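VlsE1 (Borreliella burgdorferi, PDB 1L8W) is a variable surface lipoprotein antigen of the Lyme disease spirochaete, whose sequence variation probably serves evasion of the host immune response. Local coordinates at residues A[214-227]-A[268-280]. Residues are numbered along the deposited sequence; the frame is centred on the assembly and turned at random.
Sequences AVSAVSGEQILSAI and KDDQIAAAIALRG
Asp269, in the first turn of helix 269-281, lays its carboxylate against the end of helix 205-216: OD1 comes within 3.4 Å of Ala214 CA while also accepting a hydrogen bond from Asn187, and its CB meets Val218 CG1. Asp270 brings its CB to the same methyl. Asp270 OD2 accepts a 2.6 Å hydrogen bond from a water O that also donates to Gln222 O. Next, Gln271 is bent at chi2 (-59°), which brings NE2 to 3.8 Å from Ala226 CB and lets a second water join OE1 to Ala226 O. Ile272 touches Ala214 CB with CG2, at 3.6 Å. Ala273 is the hub: its CB is met by Val215 CG2, by Val218 CG2 at 3.7 Å and by Ile223 CG1 at 3.8 Å. Ala274 CB touches both Ala226 CB and Ile227 CG1. Farther along, Ile276 CD1 reaches Val215 CG2; Ile276 and Ala277 also rest on Ala308 of the long helix 294-333. Leu278 CG and Ile227 CD1 lie alongside, their side chains running opposite ways. Small alanines let 220-227 and 269-280 cross at -77° with axes 8.3 Å apart. With no direct hydrogen bond between the segments, the joint rests on buried apolar packing, and water bridges supply the polar links at its edge.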
ATOM      1  N   ALA A 214      -1.017   4.733 -14.119  1.00 17.80           N
ATOM      2  CA  ALA A 214      -1.394   3.429 -13.595  1.00 16.73           C
ATOM      3  C   ALA A 214      -2.187   3.607 -12.301  1.00 17.28           C
ATOM      4  O   ALA A 214      -3.213   2.951 -12.086  1.00 17.49           O
ATOM      5  CB  ALA A 214      -0.130   2.589 -13.337  1.00 14.75           C
ATOM      6  N   VAL A 215      -1.706   4.498 -11.440  1.00 17.07           N
ATOM      7  CA  VAL A 215      -2.367   4.783 -10.171  1.00 16.07           C
ATOM      8  C   VAL A 215      -3.708   5.491 -10.395  1.00 15.66           C
ATOM      9  O   VAL A 215      -4.675   5.247  -9.671  1.00 15.17           O
ATOM     10  CB  VAL A 215      -1.464   5.672  -9.264  1.00 16.65           C
ATOM     11  CG1 VAL A 215      -2.248   6.183  -8.047  1.00 14.94           C
ATOM     12  CG2 VAL A 215      -0.252   4.886  -8.821  1.00 12.39           C
ATOM     13  N   SER A 216      -3.776   6.359 -11.396  1.00 15.10           N
ATOM     14  CA  SER A 216      -5.020   7.078 -11.653  1.00 16.94           C
ATOM     15  C   SER A 216      -6.108   6.162 -12.187  1.00 19.37           C
ATOM     16  O   SER A 216      -7.292   6.365 -11.900  1.00 20.50           O
ATOM     17  CB  SER A 216      -4.802   8.218 -12.653  1.00 17.00           C
ATOM     18  OG  SER A 216      -4.519   7.717 -13.951  1.00 21.51           O
ATOM     19  N   ALA A 217      -5.690   5.153 -12.948  1.00 20.56           N
ATOM     20  CA  ALA A 217      -6.588   4.189 -13.584  1.00 21.96           C
ATOM     21  C   ALA A 217      -7.216   3.124 -12.686  1.00 23.32           C
ATOM     22  O   ALA A 217      -7.955   2.264 -13.173  1.00 25.33           O
ATOM     23  CB  ALA A 217      -5.852   3.505 -14.731  1.00 20.70           C
ATOM     24  N   VAL A 218      -6.931   3.166 -11.387  1.00 23.97           N
ATOM     25  CA  VAL A 218      -7.489   2.173 -10.470  1.00 22.62           C
ATOM     26  C   VAL A 218      -7.966   2.802  -9.161  1.00 23.57           C
ATOM     27  O   VAL A 218      -7.473   3.852  -8.750  1.00 23.95           O
ATOM     28  CB  VAL A 218      -6.452   1.074 -10.155  1.00 21.74           C
ATOM     29  CG1 VAL A 218      -6.056   0.352 -11.439  1.00 19.88           C
ATOM     30  CG2 VAL A 218      -5.224   1.688  -9.483  1.00 21.86           C
ATOM     31  N   SER A 219      -8.936   2.167  -8.510  1.00 22.42           N
ATOM     32  CA  SER A 219      -9.455   2.697  -7.260  1.00 22.57           C
ATOM     33  C   SER A 219      -8.607   2.162  -6.101  1.00 22.26           C
ATOM     34  O   SER A 219      -7.698   1.356  -6.303  1.00 22.91           O
ATOM     35  CB  SER A 219     -10.937   2.307  -7.093  1.00 22.21           C
ATOM     36  OG  SER A 219     -11.106   0.918  -6.825  1.00 21.82           O
ATOM     37  N   GLY A 220      -8.895   2.620  -4.891  1.00 24.34           N
ATOM     38  CA  GLY A 220      -8.146   2.159  -3.734  1.00 22.43           C
ATOM     39  C   GLY A 220      -8.417   0.695  -3.462  1.00 23.23           C
ATOM     40  O   GLY A 220      -7.499  -0.060  -3.131  1.00 22.74           O
ATOM     41  N   GLU A 221      -9.680   0.293  -3.595  1.00 23.63           N
ATOM     42  CA  GLU A 221     -10.071  -1.098  -3.378  1.00 25.95           C
ATOM     43  C   GLU A 221      -9.244  -2.033  -4.261  1.00 26.40           C
ATOM     44  O   GLU A 221      -8.688  -3.028  -3.784  1.00 27.77           O
ATOM     45  CB  GLU A 221     -11.552  -1.302  -3.697  1.00 29.38           C
ATOM     46  CG  GLU A 221     -12.513  -0.532  -2.812  1.00 32.97           C
ATOM     47  CD  GLU A 221     -12.327   0.971  -2.924  1.00 36.20           C
ATOM     48  OE1 GLU A 221     -12.252   1.476  -4.064  1.00 37.24           O
ATOM     49  OE2 GLU A 221     -12.263   1.646  -1.873  1.00 37.63           O
ATOM     50  N   GLN A 222      -9.158  -1.706  -5.548  1.00 25.18           N
ATOM     51  CA  GLN A 222      -8.404  -2.524  -6.496  1.00 24.21           C
ATOM     52  C   GLN A 222      -6.935  -2.655  -6.119  1.00 23.14           C
ATOM     53  O   GLN A 222      -6.362  -3.734  -6.222  1.00 25.01           O
ATOM     54  CB  GLN A 222      -8.531  -1.947  -7.911  1.00 20.84           C
ATOM     55  CG  GLN A 222      -9.900  -2.134  -8.533  1.00 19.66           C
ATOM     56  CD  GLN A 222      -9.990  -1.513  -9.915  1.00 22.78           C
ATOM     57  OE1 GLN A 222     -10.137  -0.301 -10.056  1.00 18.26           O
ATOM     58  NE2 GLN A 222      -9.879  -2.345 -10.945  1.00 25.54           N
ATOM     59  N   ILE A 223      -6.323  -1.553  -5.695  1.00 23.43           N
ATOM     60  CA  ILE A 223      -4.923  -1.583  -5.284  1.00 22.81           C
ATOM     61  C   ILE A 223      -4.794  -2.422  -4.006  1.00 21.47           C
ATOM     62  O   ILE A 223      -3.824  -3.156  -3.828  1.00 20.68           O
ATOM     63  CB  ILE A 223      -4.385  -0.160  -5.023  1.00 21.02           C
ATOM     64  CG1 ILE A 223      -4.516   0.686  -6.294  1.00 22.78           C
ATOM     65  CG2 ILE A 223      -2.929  -0.228  -4.627  1.00 17.47           C
ATOM     66  CD1 ILE A 223      -4.306   2.181  -6.079  1.00 20.12           C
ATOM     67  N   LEU A 224      -5.790  -2.314  -3.133  1.00 20.81           N
ATOM     68  CA  LEU A 224      -5.815  -3.061  -1.882  1.00 22.09           C
ATOM     69  C   LEU A 224      -5.860  -4.555  -2.192  1.00 23.64           C
ATOM     70  O   LEU A 224      -5.088  -5.338  -1.642  1.00 24.61           O
ATOM     71  CB  LEU A 224      -7.053  -2.682  -1.062  1.00 21.96           C
ATOM     72  CG  LEU A 224      -6.902  -2.382   0.436  1.00 21.16           C
ATOM     73  CD1 LEU A 224      -8.263  -2.515   1.106  1.00 19.04           C
ATOM     74  CD2 LEU A 224      -5.916  -3.334   1.084  1.00 19.28           C
ATOM     75  N   SER A 225      -6.770  -4.941  -3.085  1.00 24.52           N
ATOM     76  CA  SER A 225      -6.929  -6.336  -3.476  1.00 22.85           C
ATOM     77  C   SER A 225      -5.637  -6.886  -4.083  1.00 22.28           C
ATOM     78  O   SER A 225      -5.215  -8.002  -3.770  1.00 20.16           O
ATOM     79  CB  SER A 225      -8.084  -6.469  -4.478  1.00 24.03           C
ATOM     80  OG  SER A 225      -8.389  -7.831  -4.736  1.00 28.84           O
ATOM     81  N   ALA A 226      -5.006  -6.104  -4.953  1.00 21.29           N
ATOM     82  CA  ALA A 226      -3.759  -6.537  -5.578  1.00 21.11           C
ATOM     83  C   ALA A 226      -2.680  -6.821  -4.524  1.00 21.69           C
ATOM     84  O   ALA A 226      -1.854  -7.715  -4.701  1.00 21.23           O
ATOM     85  CB  ALA A 226      -3.262  -5.473  -6.569  1.00 19.34           C
ATOM     86  N   ILE A 227      -2.682  -6.061  -3.430  1.00 21.72           N
ATOM     87  CA  ILE A 227      -1.689  -6.280  -2.379  1.00 23.20           C
ATOM     88  C   ILE A 227      -2.051  -7.524  -1.572  1.00 22.67           C
ATOM     89  O   ILE A 227      -1.187  -8.310  -1.195  1.00 22.71           O
ATOM     90  CB  ILE A 227      -1.576  -5.056  -1.434  1.00 23.35           C
ATOM     91  CG1 ILE A 227      -1.005  -3.852  -2.204  1.00 19.75           C
ATOM     92  CG2 ILE A 227      -0.675  -5.403  -0.245  1.00 21.94           C
ATOM     93  CD1 ILE A 227      -1.035  -2.521  -1.430  1.00 15.37           C
ATOM     94  N   LYS A 268      -0.159  -4.747 -15.725  1.00 34.40           N
ATOM     95  CA  LYS A 268      -1.515  -4.287 -15.448  1.00 31.73           C
ATOM     96  C   LYS A 268      -1.488  -3.146 -14.429  1.00 30.32           C
ATOM     97  O   LYS A 268      -0.643  -3.116 -13.532  1.00 29.79           O
ATOM     98  CB  LYS A 268      -2.359  -5.445 -14.929  1.00 32.57           C
ATOM     99  CG  LYS A 268      -2.781  -6.411 -16.013  1.00 35.57           C
ATOM    100  CD  LYS A 268      -3.509  -7.608 -15.439  1.00 37.36           C
ATOM    101  CE  LYS A 268      -2.532  -8.661 -14.957  1.00 40.09           C
ATOM    102  NZ  LYS A 268      -1.573  -8.129 -13.958  1.00 39.99           N
ATOM    103  N   ASP A 269      -2.429  -2.222 -14.575  1.00 28.98           N
ATOM    104  CA  ASP A 269      -2.528  -1.043 -13.721  1.00 27.36           C
ATOM    105  C   ASP A 269      -2.706  -1.243 -12.222  1.00 25.17           C
ATOM    106  O   ASP A 269      -2.161  -0.477 -11.434  1.00 23.76           O
ATOM    107  CB  ASP A 269      -3.648  -0.133 -14.231  1.00 28.11           C
ATOM    108  CG  ASP A 269      -3.354   0.434 -15.607  1.00 29.74           C
ATOM    109  OD1 ASP A 269      -2.239   0.965 -15.805  1.00 27.07           O
ATOM    110  OD2 ASP A 269      -4.242   0.354 -16.487  1.00 30.79           O
ATOM    111  N   ASP A 270      -3.473  -2.242 -11.813  1.00 23.96           N
ATOM    112  CA  ASP A 270      -3.666  -2.445 -10.386  1.00 23.56           C
ATOM    113  C   ASP A 270      -2.429  -3.066  -9.722  1.00 22.00           C
ATOM    114  O   ASP A 270      -2.171  -2.817  -8.542  1.00 21.25           O
ATOM    115  CB  ASP A 270      -4.934  -3.272 -10.129  1.00 24.53           C
ATOM    116  CG  ASP A 270      -4.934  -4.593 -10.864  1.00 29.31           C
ATOM    117  OD1 ASP A 270      -4.095  -4.775 -11.777  1.00 25.47           O
ATOM    118  OD2 ASP A 270      -5.791  -5.447 -10.529  1.00 31.17           O
ATOM    119  N   GLN A 271      -1.658  -3.837 -10.492  1.00 20.47           N
ATOM    120  CA  GLN A 271      -0.429  -4.472 -10.013  1.00 20.39           C
ATOM    121  C   GLN A 271       0.687  -3.431  -9.925  1.00 21.25           C
ATOM    122  O   GLN A 271       1.469  -3.400  -8.966  1.00 20.96           O
ATOM    123  CB  GLN A 271       0.005  -5.575 -10.971  1.00 22.51           C
ATOM    124  CG  GLN A 271      -1.055  -6.638 -11.228  1.00 27.13           C
ATOM    125  CD  GLN A 271      -1.488  -7.338  -9.962  1.00 27.74           C
ATOM    126  OE1 GLN A 271      -0.658  -7.794  -9.178  1.00 28.80           O
ATOM    127  NE2 GLN A 271      -2.794  -7.436  -9.756  1.00 32.59           N
ATOM    128  N   ILE A 272       0.765  -2.586 -10.944  1.00 18.85           N
ATOM    129  CA  ILE A 272       1.758  -1.525 -10.970  1.00 20.63           C
ATOM    130  C   ILE A 272       1.477  -0.567  -9.808  1.00 19.82           C
ATOM    131  O   ILE A 272       2.376  -0.239  -9.039  1.00 19.09           O
ATOM    132  CB  ILE A 272       1.692  -0.749 -12.288  1.00 18.68           C
ATOM    133  CG1 ILE A 272       2.046  -1.690 -13.441  1.00 19.63           C
ATOM    134  CG2 ILE A 272       2.606   0.458 -12.228  1.00 17.47           C
ATOM    135  CD1 ILE A 272       1.892  -1.084 -14.809  1.00 19.45           C
ATOM    136  N   ALA A 273       0.226  -0.131  -9.694  1.00 17.84           N
ATOM    137  CA  ALA A 273      -0.190   0.779  -8.628  1.00 18.56           C
ATOM    138  C   ALA A 273       0.095   0.179  -7.241  1.00 19.42           C
ATOM    139  O   ALA A 273       0.378   0.912  -6.283  1.00 19.09           O
ATOM    140  CB  ALA A 273      -1.667   1.103  -8.770  1.00 17.55           C
ATOM    141  N   ALA A 274       0.025  -1.152  -7.147  1.00 18.49           N
ATOM    142  CA  ALA A 274       0.310  -1.861  -5.901  1.00 17.62           C
ATOM    143  C   ALA A 274       1.811  -1.876  -5.610  1.00 17.10           C
ATOM    144  O   ALA A 274       2.229  -1.703  -4.460  1.00 17.56           O
ATOM    145  CB  ALA A 274      -0.213  -3.292  -5.965  1.00 14.87           C
ATOM    146  N   ALA A 275       2.615  -2.102  -6.648  1.00 14.74           N
ATOM    147  CA  ALA A 275       4.070  -2.136  -6.502  1.00 17.72           C
ATOM    148  C   ALA A 275       4.522  -0.770  -6.034  1.00 16.69           C
ATOM    149  O   ALA A 275       5.420  -0.633  -5.205  1.00 18.26           O
ATOM    150  CB  ALA A 275       4.738  -2.470  -7.844  1.00 15.08           C
ATOM    151  N   ILE A 276       3.868   0.236  -6.594  1.00 17.42           N
ATOM    152  CA  ILE A 276       4.138   1.624  -6.291  1.00 16.51           C
ATOM    153  C   ILE A 276       3.770   1.974  -4.853  1.00 16.27           C
ATOM    154  O   ILE A 276       4.589   2.537  -4.128  1.00 17.36           O
ATOM    155  CB  ILE A 276       3.378   2.546  -7.284  1.00 15.63           C
ATOM    156  CG1 ILE A 276       4.034   2.441  -8.671  1.00 17.46           C
ATOM    157  CG2 ILE A 276       3.364   3.973  -6.784  1.00 14.50           C
ATOM    158  CD1 ILE A 276       3.425   3.327  -9.751  1.00 13.12           C
ATOM    159  N   ALA A 277       2.559   1.629  -4.432  1.00 16.14           N
ATOM    160  CA  ALA A 277       2.126   1.949  -3.069  1.00 17.19           C
ATOM    161  C   ALA A 277       2.961   1.228  -2.014  1.00 18.17           C
ATOM    162  O   ALA A 277       3.294   1.814  -0.981  1.00 17.30           O
ATOM    163  CB  ALA A 277       0.647   1.620  -2.883  1.00 18.57           C
ATOM    164  N   LEU A 278       3.298  -0.032  -2.273  1.00 14.70           N
ATOM    165  CA  LEU A 278       4.108  -0.803  -1.335  1.00 16.55           C
ATOM    166  C   LEU A 278       5.510  -0.217  -1.212  1.00 18.45           C
ATOM    167  O   LEU A 278       6.052  -0.113  -0.111  1.00 20.48           O
ATOM    168  CB  LEU A 278       4.217  -2.260  -1.783  1.00 13.69           C
ATOM    169  CG  LEU A 278       3.080  -3.199  -1.378  1.00 17.24           C
ATOM    170  CD1 LEU A 278       3.168  -4.479  -2.181  1.00 14.22           C
ATOM    171  CD2 LEU A 278       3.155  -3.486   0.121  1.00 12.18           C
ATOM    172  N   ARG A 279       6.090   0.171  -2.345  1.00 16.09           N
ATOM    173  CA  ARG A 279       7.431   0.733  -2.363  1.00 16.13           C
ATOM    174  C   ARG A 279       7.457   2.060  -1.616  1.00 17.93           C
ATOM    175  O   ARG A 279       8.359   2.313  -0.819  1.00 14.44           O
ATOM    176  CB  ARG A 279       7.884   0.931  -3.804  1.00 15.36           C
ATOM    177  CG  ARG A 279       9.243   1.563  -3.958  1.00 13.97           C
ATOM    178  CD  ARG A 279      10.229   0.535  -4.427  1.00 20.36           C
ATOM    179  NE  ARG A 279      11.277   1.126  -5.230  1.00 17.24           N
ATOM    180  CZ  ARG A 279      12.323   0.455  -5.696  1.00 19.41           C
ATOM    181  NH1 ARG A 279      12.463  -0.838  -5.426  1.00 18.82           N
ATOM    182  NH2 ARG A 279      13.212   1.072  -6.456  1.00 17.02           N
ATOM    183  N   GLY A 280       6.453   2.895  -1.881  1.00 19.08           N
ATOM    184  CA  GLY A 280       6.357   4.182  -1.219  1.00 18.32           C
ATOM    185  C   GLY A 280       6.159   4.099   0.290  1.00 19.90           C
ATOM    186  O   GLY A 280       6.620   4.974   1.020  1.00 21.14           O
TER
HETATM  187  O   HOH W   1      -6.972  -5.673  -8.260  1.00 48.62           O
HETATM  188  O   HOH W   2      -1.503  -9.198  -6.900  1.00 23.60           O